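Local coordinates for salmonella plasmid virulence: SpvB (Salmonella typhimurium, PDB 6P0X), which is a secreted virulence toxin that probably ADP-ribosylates actin on arginine and so blocks filament assembly, represented here by its N-terminal domain, whose own role is unknown, at residues A[80-85]-A[112-117]; A[106-111]-A[125-130]. All coordinates share one frame; numbering follows the deposited sequence.

Interaction 1: residues A[80-85]-A[112-117]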
ATOM      1  N   VAL A  80      -9.097  13.516 -11.378  1.00 25.87           N
ATOM      2  CA  VAL A  80      -8.150  13.814 -12.446  1.00 25.45           C
ATOM      3  C   VAL A  80      -7.285  15.000 -12.041  1.00 26.60           C
ATOM      4  O   VAL A  80      -7.789  16.027 -11.567  1.00 30.19           O
ATOM      5  CB  VAL A  80      -8.888  14.083 -13.766  1.00 29.15           C
ATOM      6  CG1 VAL A  80      -7.904  14.493 -14.852  1.00 27.11           C
ATOM      7  CG2 VAL A  80      -9.670  12.847 -14.193  1.00 26.24           C
ATOM      8  N   LEU A  81      -5.979  14.863 -12.222  1.00 23.71           N
ATOM      9  CA  LEU A  81      -5.020  15.879 -11.820  1.00 28.21           C
ATOM     10  C   LEU A  81      -4.522  16.671 -13.022  1.00 29.98           C
ATOM     11  O   LEU A  81      -4.645  16.253 -14.176  1.00 29.10           O
ATOM     12  CB  LEU A  81      -3.830  15.246 -11.098  1.00 27.31           C
ATOM     13  CG  LEU A  81      -4.119  14.508  -9.792  1.00 29.77           C
ATOM     14  CD1 LEU A  81      -2.858  13.800  -9.314  1.00 21.18           C
ATOM     15  CD2 LEU A  81      -4.643  15.471  -8.739  1.00 23.49           C
ATOM     16  N   VAL A  82      -3.953  17.835 -12.724  1.00 27.27           N
ATOM     17  CA  VAL A  82      -3.326  18.692 -13.721  1.00 30.84           C
ATOM     18  C   VAL A  82      -2.200  19.444 -13.027  1.00 31.32           C
ATOM     19  O   VAL A  82      -2.268  19.725 -11.825  1.00 32.16           O
ATOM     20  CB  VAL A  82      -4.352  19.655 -14.369  1.00 35.42           C
ATOM     21  CG1 VAL A  82      -4.915  20.623 -13.331  1.00 28.27           C
ATOM     22  CG2 VAL A  82      -3.731  20.408 -15.537  1.00 32.85           C
ATOM     23  N   GLN A  83      -1.144  19.741 -13.782  1.00 29.62           N
ATOM     24  CA  GLN A  83      -0.045  20.519 -13.225  1.00 31.98           C
ATOM     25  C   GLN A  83      -0.542  21.899 -12.822  1.00 34.50           C
ATOM     26  O   GLN A  83      -1.309  22.537 -13.550  1.00 40.65           O
ATOM     27  CB  GLN A  83       1.092  20.667 -14.235  1.00 26.21           C
ATOM     28  CG  GLN A  83       1.771  19.380 -14.642  1.00 43.66           C
ATOM     29  CD  GLN A  83       3.079  19.637 -15.370  1.00 45.41           C
ATOM     30  OE1 GLN A  83       3.696  20.692 -15.207  1.00 41.15           O
ATOM     31  NE2 GLN A  83       3.506  18.674 -16.179  1.00 38.27           N
ATOM     32  N   THR A  84      -0.096  22.366 -11.662  1.00 31.75           N
ATOM     33  CA  THR A  84      -0.423  23.721 -11.252  1.00 31.79           C
ATOM     34  C   THR A  84       0.255  24.705 -12.193  1.00 37.93           C
ATOM     35  O   THR A  84       1.446  24.570 -12.494  1.00 32.97           O
ATOM     36  CB  THR A  84       0.019  23.965  -9.808  1.00 31.04           C
ATOM     37  OG1 THR A  84      -0.720  23.104  -8.932  1.00 29.74           O
ATOM     38  CG2 THR A  84      -0.224  25.422  -9.411  1.00 31.97           C
ATOM     39  N   LEU A  85      -0.517  25.671 -12.687  1.00 32.96           N
ATOM     40  CA  LEU A  85      -0.003  26.654 -13.630  1.00 34.80           C
ATOM     41  C   LEU A  85       1.236  27.344 -13.070  1.00 42.04           C
ATOM     42  O   LEU A  85       1.206  27.905 -11.972  1.00 42.85           O
ATOM     43  CB  LEU A  85      -1.087  27.678 -13.966  1.00 36.99           C
ATOM     44  CG  LEU A  85      -0.743  28.582 -15.148  1.00 49.92           C
ATOM     45  CD1 LEU A  85      -0.449  27.741 -16.380  1.00 39.93           C
ATOM     46  CD2 LEU A  85      -1.860  29.581 -15.426  1.00 41.56           C
ATOM     47  N   ARG A 112       4.167  20.375  -8.782  1.00 27.69           N
ATOM     48  CA  ARG A 112       2.921  20.373  -8.032  1.00 29.96           C
ATOM     49  C   ARG A 112       1.756  19.992  -8.939  1.00 28.49           C
ATOM     50  O   ARG A 112       1.642  20.480 -10.068  1.00 29.24           O
ATOM     51  CB  ARG A 112       2.658  21.748  -7.419  1.00 26.63           C
ATOM     52  CG  ARG A 112       1.282  21.861  -6.784  1.00 28.49           C
ATOM     53  CD  ARG A 112       1.166  23.043  -5.845  1.00 28.96           C
ATOM     54  NE  ARG A 112      -0.115  23.024  -5.148  1.00 34.80           N
ATOM     55  CZ  ARG A 112      -0.640  24.061  -4.505  1.00 38.32           C
ATOM     56  NH1 ARG A 112       0.000  25.225  -4.471  1.00 35.87           N
ATOM     57  NH2 ARG A 112      -1.814  23.934  -3.900  1.00 36.65           N
ATOM     58  N   TYR A 113       0.885  19.123  -8.437  1.00 23.86           N
ATOM     59  CA  TYR A 113      -0.325  18.722  -9.140  1.00 26.45           C
ATOM     60  C   TYR A 113      -1.541  19.049  -8.287  1.00 28.53           C
ATOM     61  O   TYR A 113      -1.465  19.076  -7.056  1.00 28.22           O
ATOM     62  CB  TYR A 113      -0.315  17.224  -9.486  1.00 25.04           C
ATOM     63  CG  TYR A 113       0.554  16.877 -10.674  1.00 24.26           C
ATOM     64  CD1 TYR A 113       1.926  16.700 -10.540  1.00 25.58           C
ATOM     65  CD2 TYR A 113      -0.005  16.735 -11.936  1.00 21.81           C
ATOM     66  CE1 TYR A 113       2.716  16.384 -11.638  1.00 22.96           C
ATOM     67  CE2 TYR A 113       0.771  16.422 -13.034  1.00 25.99           C
ATOM     68  CZ  TYR A 113       2.129  16.246 -12.882  1.00 24.20           C
ATOM     69  OH  TYR A 113       2.888  15.936 -13.985  1.00 28.72           O
ATOM     70  N   GLN A 114      -2.667  19.285  -8.952  1.00 26.98           N
ATOM     71  CA  GLN A 114      -3.896  19.645  -8.261  1.00 29.41           C
ATOM     72  C   GLN A 114      -5.075  19.100  -9.042  1.00 30.04           C
ATOM     73  O   GLN A 114      -4.953  18.816 -10.240  1.00 33.21           O
ATOM     74  CB  GLN A 114      -4.000  21.168  -8.100  1.00 28.29           C
ATOM     75  CG  GLN A 114      -4.224  21.921  -9.399  1.00 29.07           C
ATOM     76  CD  GLN A 114      -4.186  23.421  -9.208  1.00 37.44           C
ATOM     77  OE1 GLN A 114      -3.235  23.952  -8.635  1.00 31.19           O
ATOM     78  NE2 GLN A 114      -5.214  24.113  -9.686  1.00 33.60           N
ATOM     79  N   PRO A 115      -6.239  18.952  -8.411  1.00 30.38           N
ATOM     80  CA  PRO A 115      -7.415  18.467  -9.142  1.00 29.39           C
ATOM     81  C   PRO A 115      -7.825  19.420 -10.256  1.00 29.10           C
ATOM     82  O   PRO A 115      -7.812  20.643 -10.093  1.00 38.00           O
ATOM     83  CB  PRO A 115      -8.497  18.366  -8.060  1.00 30.70           C
ATOM     84  CG  PRO A 115      -7.748  18.275  -6.778  1.00 28.99           C
ATOM     85  CD  PRO A 115      -6.495  19.069  -6.963  1.00 28.43           C
ATOM     86  N   ARG A 116      -8.165  18.838 -11.409  1.00 29.21           N
ATOM     87  CA  ARG A 116      -8.557  19.637 -12.567  1.00 34.90           C
ATOM     88  C   ARG A 116      -9.895  20.328 -12.337  1.00 35.71           C
ATOM     89  O   ARG A 116     -10.053  21.515 -12.644  1.00 33.65           O
ATOM     90  CB  ARG A 116      -8.618  18.753 -13.812  1.00 42.30           C
ATOM     91  CG  ARG A 116      -9.110  19.474 -15.052  1.00 45.00           C
ATOM     92  CD  ARG A 116      -9.161  18.544 -16.244  1.00 52.63           C
ATOM     93  NE  ARG A 116      -7.834  18.383 -16.824  1.00 64.24           N
ATOM     94  CZ  ARG A 116      -7.396  19.052 -17.885  1.00 68.68           C
ATOM     95  NH1 ARG A 116      -6.168  18.841 -18.339  1.00 64.87           N
ATOM     96  NH2 ARG A 116      -8.181  19.937 -18.484  1.00 70.59           N
ATOM     97  N   THR A 117     -10.874  19.597 -11.804  1.00 37.57           N
ATOM     98  CA  THR A 117     -12.219  20.129 -11.600  1.00 44.32           C
ATOM     99  C   THR A 117     -12.777  19.901 -10.203  1.00 41.58           C
ATOM    100  O   THR A 117     -13.732  20.591  -9.826  1.00 48.89           O
ATOM    101  CB  THR A 117     -13.207  19.537 -12.621  1.00 47.81           C
ATOM    102  OG1 THR A 117     -13.157  18.105 -12.572  1.00 46.76           O
ATOM    103  CG2 THR A 117     -12.882  20.017 -14.030  1.00 48.36           C
TER
HETATM  104  O   HOH W   1     -10.446  16.775 -10.935  1.00 25.92           O
HETATM  105  O   HOH W   2      -5.196  16.502 -16.787  1.00 39.16           O
HETATM  106  O   HOH W   3       1.960  16.231 -16.309  1.00 47.00           O
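Strand 81-83 runs antiparallel to strand 112-115 at 139° between their directions, with Val82 and Gln114 forming the hydrogen-bonded pair and Leu81–Pro115 and Gln83–Tyr113 the non-hydrogen-bonded pairs beside it. Val82 N reaches Gln114 O at 2.9 Å, and Gln114 N returns the bond to Val82 O. The ladder extends beyond the short strand at both ends, through Arg116 N to Val80 O (2.8 Å) and Thr84 N to Arg112 O. On the side of Val82 and Gln114, the hydroxyl of Thr84 donates to the amide oxygen of Gln114 (OG1–OE1 2.7 Å), the two side chains crossing at about a right angle. Thr84 OG1, set anti to the carbonyl carbon (chi1 -64°), also lies 3.2 Å from Arg112 CG. Strand 81-83 pairs with the C-terminal part of strand 107-115 in an antiparallel arrangement that continues into 123-129. Buried Leu81 packs its CB 4.2 Å from Tyr113 CD2. Gln83 and Tyr113 extend side by side, Gln83 CG 3.5 Å from Tyr113 CE2, and one water joins Gln83 NE2 to Tyr113 OH. Phe73 and Trp137 meet the same tyrosine ring. Another water accepts from Arg116 NH1 and donates to Leu81 O, tying the bent arginine to the strand backbone.

Interaction 2: residues A[106-111]-A[125-130]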
ATOM      1  N   GLN A 106      20.915  13.475  -4.172  1.00 31.28           N
ATOM      2  CA  GLN A 106      20.609  13.994  -5.494  1.00 30.73           C
ATOM      3  C   GLN A 106      19.526  15.057  -5.375  1.00 30.13           C
ATOM      4  O   GLN A 106      18.742  15.070  -4.426  1.00 32.19           O
ATOM      5  CB  GLN A 106      20.140  12.880  -6.449  1.00 29.20           C
ATOM      6  CG  GLN A 106      18.723  12.394  -6.156  1.00 27.30           C
ATOM      7  CD  GLN A 106      18.220  11.349  -7.140  1.00 26.00           C
ATOM      8  OE1 GLN A 106      18.462  11.438  -8.342  1.00 29.18           O
ATOM      9  NE2 GLN A 106      17.503  10.356  -6.628  1.00 25.40           N
ATOM     10  N   SER A 107      19.493  15.957  -6.349  1.00 30.54           N
ATOM     11  CA  SER A 107      18.417  16.932  -6.406  1.00 30.10           C
ATOM     12  C   SER A 107      17.208  16.336  -7.128  1.00 31.35           C
ATOM     13  O   SER A 107      17.302  15.322  -7.825  1.00 29.77           O
ATOM     14  CB  SER A 107      18.880  18.215  -7.096  1.00 31.75           C
ATOM     15  OG  SER A 107      19.138  17.988  -8.469  1.00 36.30           O
ATOM     16  N   TYR A 108      16.057  16.977  -6.936  1.00 27.53           N
ATOM     17  CA  TYR A 108      14.785  16.483  -7.440  1.00 25.86           C
ATOM     18  C   TYR A 108      14.058  17.576  -8.208  1.00 28.82           C
ATOM     19  O   TYR A 108      14.012  18.729  -7.773  1.00 29.21           O
ATOM     20  CB  TYR A 108      13.887  15.989  -6.294  1.00 26.11           C
ATOM     21  CG  TYR A 108      14.332  14.681  -5.686  1.00 24.54           C
ATOM     22  CD1 TYR A 108      15.270  14.654  -4.662  1.00 25.70           C
ATOM     23  CD2 TYR A 108      13.815  13.475  -6.134  1.00 23.24           C
ATOM     24  CE1 TYR A 108      15.683  13.460  -4.102  1.00 30.49           C
ATOM     25  CE2 TYR A 108      14.224  12.274  -5.583  1.00 23.13           C
ATOM     26  CZ  TYR A 108      15.158  12.272  -4.568  1.00 29.28           C
ATOM     27  OH  TYR A 108      15.569  11.082  -4.015  1.00 30.47           O
ATOM     28  N   THR A 109      13.503  17.206  -9.358  1.00 31.84           N
ATOM     29  CA  THR A 109      12.518  18.040 -10.032  1.00 29.51           C
ATOM     30  C   THR A 109      11.163  17.771  -9.391  1.00 30.40           C
ATOM     31  O   THR A 109      10.691  16.625  -9.382  1.00 26.57           O
ATOM     32  CB  THR A 109      12.481  17.743 -11.530  1.00 30.20           C
ATOM     33  OG1 THR A 109      13.751  18.063 -12.115  1.00 27.98           O
ATOM     34  CG2 THR A 109      11.392  18.561 -12.209  1.00 28.04           C
ATOM     35  N   VAL A 110      10.556  18.810  -8.823  1.00 24.94           N
ATOM     36  CA  VAL A 110       9.335  18.679  -8.036  1.00 27.31           C
ATOM     37  C   VAL A 110       8.236  19.464  -8.732  1.00 25.96           C
ATOM     38  O   VAL A 110       8.344  20.688  -8.891  1.00 31.23           O
ATOM     39  CB  VAL A 110       9.534  19.171  -6.595  1.00 32.17           C
ATOM     40  CG1 VAL A 110       8.236  19.052  -5.809  1.00 28.64           C
ATOM     41  CG2 VAL A 110      10.655  18.384  -5.928  1.00 26.00           C
ATOM     42  N   THR A 111       7.178  18.762  -9.130  1.00 23.50           N
ATOM     43  CA  THR A 111       6.069  19.340  -9.879  1.00 23.83           C
ATOM     44  C   THR A 111       4.802  19.239  -9.044  1.00 23.57           C
ATOM     45  O   THR A 111       4.405  18.139  -8.651  1.00 35.49           O
ATOM     46  CB  THR A 111       5.879  18.618 -11.217  1.00 23.17           C
ATOM     47  OG1 THR A 111       7.129  18.560 -11.917  1.00 30.03           O
ATOM     48  CG2 THR A 111       4.850  19.343 -12.075  1.00 25.64           C
ATOM     49  N   GLU A 125       2.662  16.713  -4.700  1.00 26.19           N
ATOM     50  CA  GLU A 125       3.864  16.934  -5.492  1.00 23.68           C
ATOM     51  C   GLU A 125       4.390  15.622  -6.047  1.00 23.85           C
ATOM     52  O   GLU A 125       4.355  14.586  -5.376  1.00 27.87           O
ATOM     53  CB  GLU A 125       4.963  17.600  -4.669  1.00 24.03           C
ATOM     54  CG  GLU A 125       4.584  18.941  -4.099  1.00 25.99           C
ATOM     55  CD  GLU A 125       5.634  19.470  -3.156  1.00 29.27           C
ATOM     56  OE1 GLU A 125       6.375  18.641  -2.588  1.00 26.62           O
ATOM     57  OE2 GLU A 125       5.715  20.705  -2.979  1.00 31.43           O
ATOM     58  N   TYR A 126       4.899  15.690  -7.269  1.00 22.60           N
ATOM     59  CA  TYR A 126       5.553  14.582  -7.944  1.00 23.46           C
ATOM     60  C   TYR A 126       7.048  14.885  -7.965  1.00 26.07           C
ATOM     61  O   TYR A 126       7.467  15.914  -8.512  1.00 23.21           O
ATOM     62  CB  TYR A 126       4.986  14.423  -9.356  1.00 19.52           C
ATOM     63  CG  TYR A 126       5.530  13.260 -10.152  1.00 22.24           C
ATOM     64  CD1 TYR A 126       5.722  12.016  -9.567  1.00 22.76           C
ATOM     65  CD2 TYR A 126       5.834  13.405 -11.499  1.00 28.10           C
ATOM     66  CE1 TYR A 126       6.211  10.952 -10.299  1.00 22.76           C
ATOM     67  CE2 TYR A 126       6.324  12.346 -12.240  1.00 28.40           C
ATOM     68  CZ  TYR A 126       6.511  11.122 -11.636  1.00 31.36           C
ATOM     69  OH  TYR A 126       6.999  10.064 -12.371  1.00 30.51           O
ATOM     70  N   TRP A 127       7.838  14.011  -7.341  1.00 24.63           N
ATOM     71  CA  TRP A 127       9.279  14.178  -7.189  1.00 26.63           C
ATOM     72  C   TRP A 127       9.990  13.202  -8.113  1.00 31.63           C
ATOM     73  O   TRP A 127       9.726  11.993  -8.062  1.00 28.53           O
ATOM     74  CB  TRP A 127       9.723  13.915  -5.746  1.00 21.28           C
ATOM     75  CG  TRP A 127       9.249  14.919  -4.735  1.00 23.71           C
ATOM     76  CD1 TRP A 127       7.956  15.282  -4.478  1.00 23.73           C
ATOM     77  CD2 TRP A 127      10.065  15.677  -3.832  1.00 25.09           C
ATOM     78  NE1 TRP A 127       7.921  16.227  -3.479  1.00 29.47           N
ATOM     79  CE2 TRP A 127       9.201  16.488  -3.066  1.00 24.84           C
ATOM     80  CE3 TRP A 127      11.444  15.756  -3.602  1.00 27.64           C
ATOM     81  CZ2 TRP A 127       9.670  17.361  -2.085  1.00 25.71           C
ATOM     82  CZ3 TRP A 127      11.909  16.625  -2.628  1.00 25.82           C
ATOM     83  CH2 TRP A 127      11.023  17.418  -1.882  1.00 26.49           C
ATOM     84  N   VAL A 128      10.895  13.721  -8.943  1.00 29.37           N
ATOM     85  CA  VAL A 128      11.689  12.901  -9.851  1.00 28.03           C
ATOM     86  C   VAL A 128      13.163  13.185  -9.591  1.00 28.53           C
ATOM     87  O   VAL A 128      13.596  14.342  -9.647  1.00 31.23           O
ATOM     88  CB  VAL A 128      11.328  13.172 -11.325  1.00 28.27           C
ATOM     89  CG1 VAL A 128      12.155  12.284 -12.254  1.00 21.60           C
ATOM     90  CG2 VAL A 128       9.839  12.949 -11.558  1.00 20.01           C
ATOM     91  N   GLY A 129      13.931  12.132  -9.327  1.00 27.66           N
ATOM     92  CA  GLY A 129      15.350  12.301  -9.053  1.00 27.17           C
ATOM     93  C   GLY A 129      16.093  12.756 -10.296  1.00 29.53           C
ATOM     94  O   GLY A 129      15.989  12.139 -11.361  1.00 32.94           O
ATOM     95  N   ASN A 130      16.865  13.837 -10.159  1.00 28.48           N
ATOM     96  CA  ASN A 130      17.626  14.360 -11.288  1.00 27.35           C
ATOM     97  C   ASN A 130      18.814  13.479 -11.658  1.00 30.53           C
ATOM     98  O   ASN A 130      19.372  13.645 -12.749  1.00 35.07           O
ATOM     99  CB  ASN A 130      18.101  15.784 -10.986  1.00 28.84           C
ATOM    100  CG  ASN A 130      16.970  16.803 -11.039  1.00 33.05           C
ATOM    101  OD1 ASN A 130      16.014  16.651 -11.801  1.00 28.19           O
ATOM    102  ND2 ASN A 130      17.077  17.849 -10.224  1.00 30.65           N
TER
HETATM  103  O   HOH W   4      15.401  20.066 -11.168  1.00 43.36           O
HETATM  104  O   HOH W   5       8.405  16.310 -11.245  1.00 32.46           O
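Thr109 OG1 is gripped twice: it donates to Asn130 OD1 at 2.7 Å, in the carbonyl plane and on a lone pair, and accepts from a water that in turn accepts from Asn130 ND2. The same amide nitrogen donates to Ser107 OG at 2.7 Å, nearly straight (174°) and within the amide plane, so both ends of the Asn130 amide are used and its rotation is fixed. Asn130 N bonds Ser107 O as well. From there on, reciprocal backbone bonds link Thr109 with Val128 and Thr111 with Tyr126, the antiparallel ladder of the beta hairpin 107-115/123-129. The side of Tyr108, Val110 and Trp127 is mainly aromatic and aliphatic. Val110 CG2 makes a CH-pi contact over the six-membered ring of Trp127, 3.6 Å from its centroid and 16° off the normal, while Val110 CG1 lies 3.7 Å from Glu125 CD. Trp127 turns an edge toward the face of Tyr108 in an offset edge-to-face pair, planes 62° apart. Its NE1 donates to Glu125 OE1 at 3.0 Å, a bent bond from the anti side of the carboxylate, while OE2 of that carboxylate forms a salt bridge with Arg123. Phe136 and Trp228 meet the indole as well. The indole N-H of buried Trp127 thus has a carboxylate partner, and the nearby arginine would be expected to favour the ionised form of Glu125.

Strand 107-115 serves both contacts: its earlier part pairs with 123-129 in interaction 2, its later part with 81-83 in interaction 1, and the centres lie about 17 Å apart. They meet where Tyr113 CE1 packs 3.8 Å from Tyr126 CB and Gln83 OE1 lies 3.6 Å from Thr111 CG2. Both sit more than 20 Å from the chain centre and are partly buried, interaction 2 the more so (five of twelve touching residues against three of ten). Each has a backbone ladder; the side chains differ. Interaction 2 combines aromatic packing with an Asn130 side chain bonded to Ser107 and Thr109, whereas interaction 1 uses Thr84–Gln114, Gln83 beside Tyr113 and water-linked Arg116.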